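Local coordinates for protein DNA polymerase III subunit delta (Bacillus subtilis, PDB 3ZH9) that probably acts as the wrench that opens the beta subunit dimer, within the complex that loads this sliding ring onto primed DNA for replication, at residues L59-A62 with I63-E67; E103-Q107 with S108-Y112. All coordinates share one frame; numbering follows the deposited sequence.

Interaction 1 of 2, residues L59-A62 with I63-E67; sequences LDQA and IADAE
L59 and I63 stand one turn apart on helix 59-66, and their side chains meet at a slant: the branch carbon CG of L59 lies 4.1 Å from CD1 at the end of the I63 chain. With CG1 beside its own backbone N (chi1 -62°), I63 turns this arm back along the helix, and CG1 passes 3.6 Å from the carbonyl O of L59. That O also accepts the N-H of I63, at 3.0 Å and nearly straight (164°). Both side chains continue onto helix 99-107, L59 against L102 and I63 against A101 and Y105. An alanine at I63 would lack the arm that reaches L59 and would probably leave a gap between this helix and helix 99-107. The helix is the crossover of a beta-alpha-beta unit, strand 49-53, helix 59-66, strand 76-81, within a parallel sheet consistent with the P-loop NTPase clan. Toward that sheet, A62 packs on F52 and V80. Q61 and D65 also rest on F52, and their polar ends approach with amide and carboxylate planes 67° apart. Bent at chi2, the Q61 chain brings NE2 to 3.3 Å from OD1 of D65, a weak and poorly aligned bond, while the same NE2 lies 3.6 Å from CB of A64. The other carboxylate oxygen, OD2, has a stronger partner in the hydroxyl of S50 on the edge strand. Along the backbone, D65 N bonds to Q61 O at 2.9 Å and A66 N to A62 O at 3.0 Å.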
ATOM      1  N   LEU A  59      19.310   4.965 -19.187  1.00 51.37           N
ATOM      2  CA  LEU A  59      18.138   5.632 -19.726  1.00 51.06           C
ATOM      3  C   LEU A  59      18.121   5.545 -21.247  1.00 55.43           C
ATOM      4  O   LEU A  59      17.068   5.410 -21.856  1.00 60.97           O
ATOM      5  CB  LEU A  59      18.108   7.093 -19.265  1.00 53.71           C
ATOM      6  CG  LEU A  59      16.876   7.908 -19.651  1.00 61.73           C
ATOM      7  CD1 LEU A  59      15.628   7.233 -19.135  1.00 60.99           C
ATOM      8  CD2 LEU A  59      16.975   9.324 -19.111  1.00 67.98           C
ATOM      9  N   ASP A  60      19.293   5.603 -21.861  1.00 59.31           N
ATOM     10  CA  ASP A  60      19.368   5.627 -23.318  1.00 66.56           C
ATOM     11  C   ASP A  60      18.796   4.361 -23.965  1.00 61.03           C
ATOM     12  O   ASP A  60      18.253   4.414 -25.070  1.00 58.84           O
ATOM     13  CB  ASP A  60      20.800   5.894 -23.801  1.00 78.65           C
ATOM     14  CG  ASP A  60      21.818   4.938 -23.195  1.00102.16           C
ATOM     15  OD1 ASP A  60      21.895   4.868 -21.948  1.00110.76           O
ATOM     16  OD2 ASP A  60      22.541   4.255 -23.962  1.00107.18           O
ATOM     17  N   GLN A  61      18.909   3.229 -23.281  1.00 50.95           N
ATOM     18  CA  GLN A  61      18.413   1.976 -23.837  1.00 48.66           C
ATOM     19  C   GLN A  61      16.882   1.957 -23.803  1.00 49.39           C
ATOM     20  O   GLN A  61      16.237   1.472 -24.731  1.00 47.50           O
ATOM     21  CB  GLN A  61      19.000   0.768 -23.095  1.00 55.71           C
ATOM     22  CG  GLN A  61      18.745  -0.568 -23.789  1.00 66.17           C
ATOM     23  CD  GLN A  61      19.274  -0.614 -25.229  1.00 71.97           C
ATOM     24  OE1 GLN A  61      20.414  -1.024 -25.472  1.00 78.13           O
ATOM     25  NE2 GLN A  61      18.438  -0.204 -26.188  1.00 58.65           N
ATOM     26  N   ALA A  62      16.318   2.498 -22.725  1.00 43.32           N
ATOM     27  CA  ALA A  62      14.878   2.672 -22.603  1.00 40.64           C
ATOM     28  C   ALA A  62      14.360   3.553 -23.730  1.00 42.81           C
ATOM     29  O   ALA A  62      13.368   3.227 -24.366  1.00 46.64           O
ATOM     30  CB  ALA A  62      14.528   3.276 -21.249  1.00 39.53           C
ATOM     31  N   ILE A  63      15.044   4.658 -23.997  1.00 44.89           N
ATOM     32  CA  ILE A  63      14.646   5.525 -25.108  1.00 47.54           C
ATOM     33  C   ILE A  63      14.821   4.859 -26.476  1.00 52.96           C
ATOM     34  O   ILE A  63      13.984   5.036 -27.377  1.00 44.44           O
ATOM     35  CB  ILE A  63      15.387   6.879 -25.079  1.00 53.42           C
ATOM     36  CG1 ILE A  63      15.043   7.644 -23.793  1.00 58.37           C
ATOM     37  CG2 ILE A  63      15.052   7.712 -26.322  1.00 44.53           C
ATOM     38  CD1 ILE A  63      15.938   8.846 -23.538  1.00 59.38           C
ATOM     39  N   ALA A  64      15.899   4.096 -26.644  1.00 48.12           N
ATOM     40  CA  ALA A  64      16.134   3.416 -27.915  1.00 47.09           C
ATOM     41  C   ALA A  64      15.039   2.377 -28.154  1.00 43.56           C
ATOM     42  O   ALA A  64      14.556   2.202 -29.281  1.00 39.29           O
ATOM     43  CB  ALA A  64      17.535   2.762 -27.946  1.00 49.84           C
ATOM     44  N   ASP A  65      14.642   1.686 -27.092  1.00 33.60           N
ATOM     45  CA  ASP A  65      13.481   0.798 -27.189  1.00 45.52           C
ATOM     46  C   ASP A  65      12.212   1.549 -27.581  1.00 40.34           C
ATOM     47  O   ASP A  65      11.435   1.084 -28.417  1.00 42.40           O
ATOM     48  CB  ASP A  65      13.235   0.056 -25.871  1.00 42.20           C
ATOM     49  CG  ASP A  65      14.053  -1.221 -25.760  1.00 65.89           C
ATOM     50  OD1 ASP A  65      15.266  -1.188 -26.080  1.00 71.53           O
ATOM     51  OD2 ASP A  65      13.477  -2.261 -25.369  1.00 68.41           O
ATOM     52  N   ALA A  66      12.002   2.705 -26.965  1.00 40.19           N
ATOM     53  CA  ALA A  66      10.762   3.451 -27.167  1.00 36.73           C
ATOM     54  C   ALA A  66      10.680   3.896 -28.620  1.00 44.71           C
ATOM     55  O   ALA A  66       9.598   4.025 -29.192  1.00 36.78           O
ATOM     56  CB  ALA A  66      10.721   4.635 -26.249  1.00 33.27           C
ATOM     57  N   GLU A  67      11.842   4.096 -29.234  1.00 46.84           N
ATOM     58  CA  GLU A  67      11.872   4.580 -30.600  1.00 46.47           C
ATOM     59  C   GLU A  67      11.897   3.466 -31.644  1.00 48.93           C
ATOM     60  O   GLU A  67      12.048   3.718 -32.829  1.00 54.17           O
ATOM     61  CB  GLU A  67      12.980   5.618 -30.779  1.00 44.27           C
ATOM     62  CG  GLU A  67      12.422   7.029 -30.607  1.00 54.30           C
ATOM     63  CD  GLU A  67      13.444   8.028 -30.115  1.00 66.57           C
ATOM     64  OE1 GLU A  67      14.633   7.652 -29.982  1.00 65.07           O
ATOM     65  OE2 GLU A  67      13.051   9.193 -29.863  1.00 67.41           O
TER

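Interaction 2 of 2, residues E103-Q107 with S108-Y112; sequences ESYIQ and SPAPY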
ATOM      1  N   GLU A 103      13.983  14.271 -21.687  1.00 49.02           N
ATOM      2  CA  GLU A 103      13.200  15.478 -21.925  1.00 51.40           C
ATOM      3  C   GLU A 103      12.845  15.564 -23.393  1.00 52.46           C
ATOM      4  O   GLU A 103      11.699  15.830 -23.742  1.00 52.07           O
ATOM      5  CB  GLU A 103      13.974  16.739 -21.555  1.00 65.37           C
ATOM      6  CG  GLU A 103      14.571  16.747 -20.174  1.00 81.04           C
ATOM      7  CD  GLU A 103      15.219  18.078 -19.850  1.00 89.93           C
ATOM      8  OE1 GLU A 103      14.895  19.069 -20.539  1.00 92.32           O
ATOM      9  OE2 GLU A 103      16.049  18.134 -18.913  1.00 91.01           O
ATOM     10  N   SER A 104      13.842  15.355 -24.254  1.00 48.79           N
ATOM     11  CA  SER A 104      13.624  15.379 -25.695  1.00 50.50           C
ATOM     12  C   SER A 104      12.585  14.361 -26.125  1.00 41.04           C
ATOM     13  O   SER A 104      11.719  14.670 -26.932  1.00 42.85           O
ATOM     14  CB  SER A 104      14.927  15.112 -26.455  1.00 63.19           C
ATOM     15  OG  SER A 104      15.742  16.269 -26.493  1.00 76.73           O
ATOM     16  N   TYR A 105      12.689  13.140 -25.602  1.00 45.69           N
ATOM     17  CA  TYR A 105      11.737  12.086 -25.945  1.00 43.85           C
ATOM     18  C   TYR A 105      10.293  12.422 -25.552  1.00 38.01           C
ATOM     19  O   TYR A 105       9.391  12.273 -26.368  1.00 39.59           O
ATOM     20  CB  TYR A 105      12.113  10.717 -25.344  1.00 46.77           C
ATOM     21  CG  TYR A 105      11.101   9.666 -25.746  1.00 41.48           C
ATOM     22  CD1 TYR A 105      11.210   9.000 -26.964  1.00 39.59           C
ATOM     23  CD2 TYR A 105       9.996   9.397 -24.952  1.00 34.00           C
ATOM     24  CE1 TYR A 105      10.264   8.067 -27.362  1.00 38.82           C
ATOM     25  CE2 TYR A 105       9.042   8.477 -25.342  1.00 29.91           C
ATOM     26  CZ  TYR A 105       9.179   7.809 -26.541  1.00 34.57           C
ATOM     27  OH  TYR A 105       8.236   6.890 -26.939  1.00 35.20           O
ATOM     28  N   ILE A 106      10.060  12.838 -24.310  1.00 43.32           N
ATOM     29  CA  ILE A 106       8.674  13.069 -23.883  1.00 45.63           C
ATOM     30  C   ILE A 106       8.075  14.273 -24.605  1.00 40.93           C
ATOM     31  O   ILE A 106       6.866  14.383 -24.752  1.00 41.23           O
ATOM     32  CB  ILE A 106       8.498  13.227 -22.351  1.00 49.56           C
ATOM     33  CG1 ILE A 106       8.851  14.638 -21.898  1.00 42.88           C
ATOM     34  CG2 ILE A 106       9.258  12.121 -21.541  1.00 33.46           C
ATOM     35  CD1 ILE A 106       8.460  14.869 -20.454  1.00 31.62           C
ATOM     36  N   GLN A 107       8.939  15.161 -25.075  1.00 44.93           N
ATOM     37  CA  GLN A 107       8.490  16.326 -25.829  1.00 54.37           C
ATOM     38  C   GLN A 107       8.099  15.950 -27.254  1.00 46.56           C
ATOM     39  O   GLN A 107       7.291  16.624 -27.884  1.00 47.83           O
ATOM     40  CB  GLN A 107       9.577  17.399 -25.816  1.00 62.93           C
ATOM     41  CG  GLN A 107       9.921  17.848 -24.402  1.00 72.51           C
ATOM     42  CD  GLN A 107      11.153  18.729 -24.335  1.00 83.43           C
ATOM     43  OE1 GLN A 107      11.940  18.803 -25.285  1.00 84.30           O
ATOM     44  NE2 GLN A 107      11.328  19.408 -23.203  1.00 85.26           N
ATOM     45  N   SER A 108       8.666  14.858 -27.752  1.00 43.76           N
ATOM     46  CA  SER A 108       8.349  14.365 -29.089  1.00 45.55           C
ATOM     47  C   SER A 108       8.423  12.838 -29.104  1.00 48.09           C
ATOM     48  O   SER A 108       9.380  12.261 -29.631  1.00 38.18           O
ATOM     49  CB  SER A 108       9.332  14.955 -30.106  1.00 53.16           C
ATOM     50  OG  SER A 108       9.042  14.474 -31.403  1.00 65.66           O
ATOM     51  N   PRO A 109       7.424  12.174 -28.498  1.00 43.33           N
ATOM     52  CA  PRO A 109       7.560  10.736 -28.228  1.00 38.79           C
ATOM     53  C   PRO A 109       7.131   9.913 -29.432  1.00 40.93           C
ATOM     54  O   PRO A 109       6.536  10.461 -30.356  1.00 36.40           O
ATOM     55  CB  PRO A 109       6.607  10.518 -27.042  1.00 32.89           C
ATOM     56  CG  PRO A 109       5.501  11.541 -27.292  1.00 34.29           C
ATOM     57  CD  PRO A 109       6.197  12.745 -27.905  1.00 37.19           C
ATOM     58  N   ALA A 110       7.437   8.620 -29.434  1.00 37.55           N
ATOM     59  CA  ALA A 110       7.102   7.784 -30.586  1.00 37.90           C
ATOM     60  C   ALA A 110       5.627   7.422 -30.514  1.00 37.07           C
ATOM     61  O   ALA A 110       5.165   6.932 -29.491  1.00 38.20           O
ATOM     62  CB  ALA A 110       7.956   6.535 -30.611  1.00 31.93           C
ATOM     63  N   PRO A 111       4.883   7.656 -31.604  1.00 41.72           N
ATOM     64  CA  PRO A 111       3.422   7.531 -31.531  1.00 42.41           C
ATOM     65  C   PRO A 111       2.969   6.087 -31.312  1.00 45.17           C
ATOM     66  O   PRO A 111       1.859   5.827 -30.833  1.00 38.99           O
ATOM     67  CB  PRO A 111       2.966   8.051 -32.892  1.00 46.52           C
ATOM     68  CG  PRO A 111       4.138   7.794 -33.814  1.00 44.66           C
ATOM     69  CD  PRO A 111       5.360   7.995 -32.961  1.00 40.96           C
ATOM     70  N   TYR A 112       3.853   5.152 -31.634  1.00 41.09           N
ATOM     71  CA  TYR A 112       3.541   3.730 -31.554  1.00 41.92           C
ATOM     72  C   TYR A 112       3.968   3.112 -30.219  1.00 36.73           C
ATOM     73  O   TYR A 112       3.788   1.920 -29.984  1.00 45.37           O
ATOM     74  CB  TYR A 112       4.241   3.016 -32.706  1.00 50.08           C
ATOM     75  CG  TYR A 112       5.652   3.531 -32.948  1.00 55.66           C
ATOM     76  CD1 TYR A 112       6.718   3.130 -32.142  1.00 55.30           C
ATOM     77  CD2 TYR A 112       5.912   4.426 -33.985  1.00 64.72           C
ATOM     78  CE1 TYR A 112       8.008   3.602 -32.382  1.00 69.41           C
ATOM     79  CE2 TYR A 112       7.190   4.906 -34.230  1.00 69.64           C
ATOM     80  CZ  TYR A 112       8.236   4.495 -33.432  1.00 75.17           C
ATOM     81  OH  TYR A 112       9.502   4.982 -33.696  1.00 72.13           O
TER
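Y105 sets one face of its ring against CA of P109 and its hydroxyl against A110, in the chain that leaves helix 99-107. Its CB points away from them, but CG stands anti to the backbone N (chi1 -179°), which swings the ring alongside the departing chain. CD2 is the first ring atom to near CB of P109, and CE2 comes closer, 3.6 Å from it. The face of the aromatic ring takes CA of P109, 3.9 Å from the ring centroid and 16° off its normal, a CH-pi contact; the two side chains cross at about a right angle. Further out, CE1 and CZ each lie 3.5 Å from the backbone N of A110, which approaches obliquely. At the tip, OH accepts the N-H of A110 at 3.1 Å (159°) and has CB of that alanine 3.7 Å away, so the phenol is held at its far end as well as over a face. At the other end of the residue, the carbonyl O of Y105 receives a weak bond from S108 N at 3.0 Å; S108 N also bonds weakly to S104 O at 3.2 Å, one N-H divided between two successive carbonyls of the last turn. The next nitrogen, P109 N, is 2.9 Å from Y105 O but has no hydrogen to give. Beyond these segments, the Y105 ring meets that of F115. The arrangement is a helix C-terminus with a proline one residue beyond S108, the first residue off the helix, and it leads into strand 113-119 of the parallel sheet in the P-loop NTPase-like domain.

How the interactions relate
From the N terminus, strand 49-53 leads into helix 59-66, where interaction 1 spans single helical turns; the chain then runs through strand 76-81 to helix 99-107, whose end interaction 2 fastens to the loop before strand 113-119. Each is local to one continuous stretch and closes no long loop; they lie in series, neither nested nor crossed. They meet at the C-terminal end of helix 59-66: E67 O lies 3.0 Å from Y112 OH, a probable hydrogen bond, A66 CB lies 3.4 Å from Y105 OH, and A66 O packs on A110 CB. Two neighbouring helices of one domain are thereby joined beside the sheet, with the exit loop of the second closing over the end of the first.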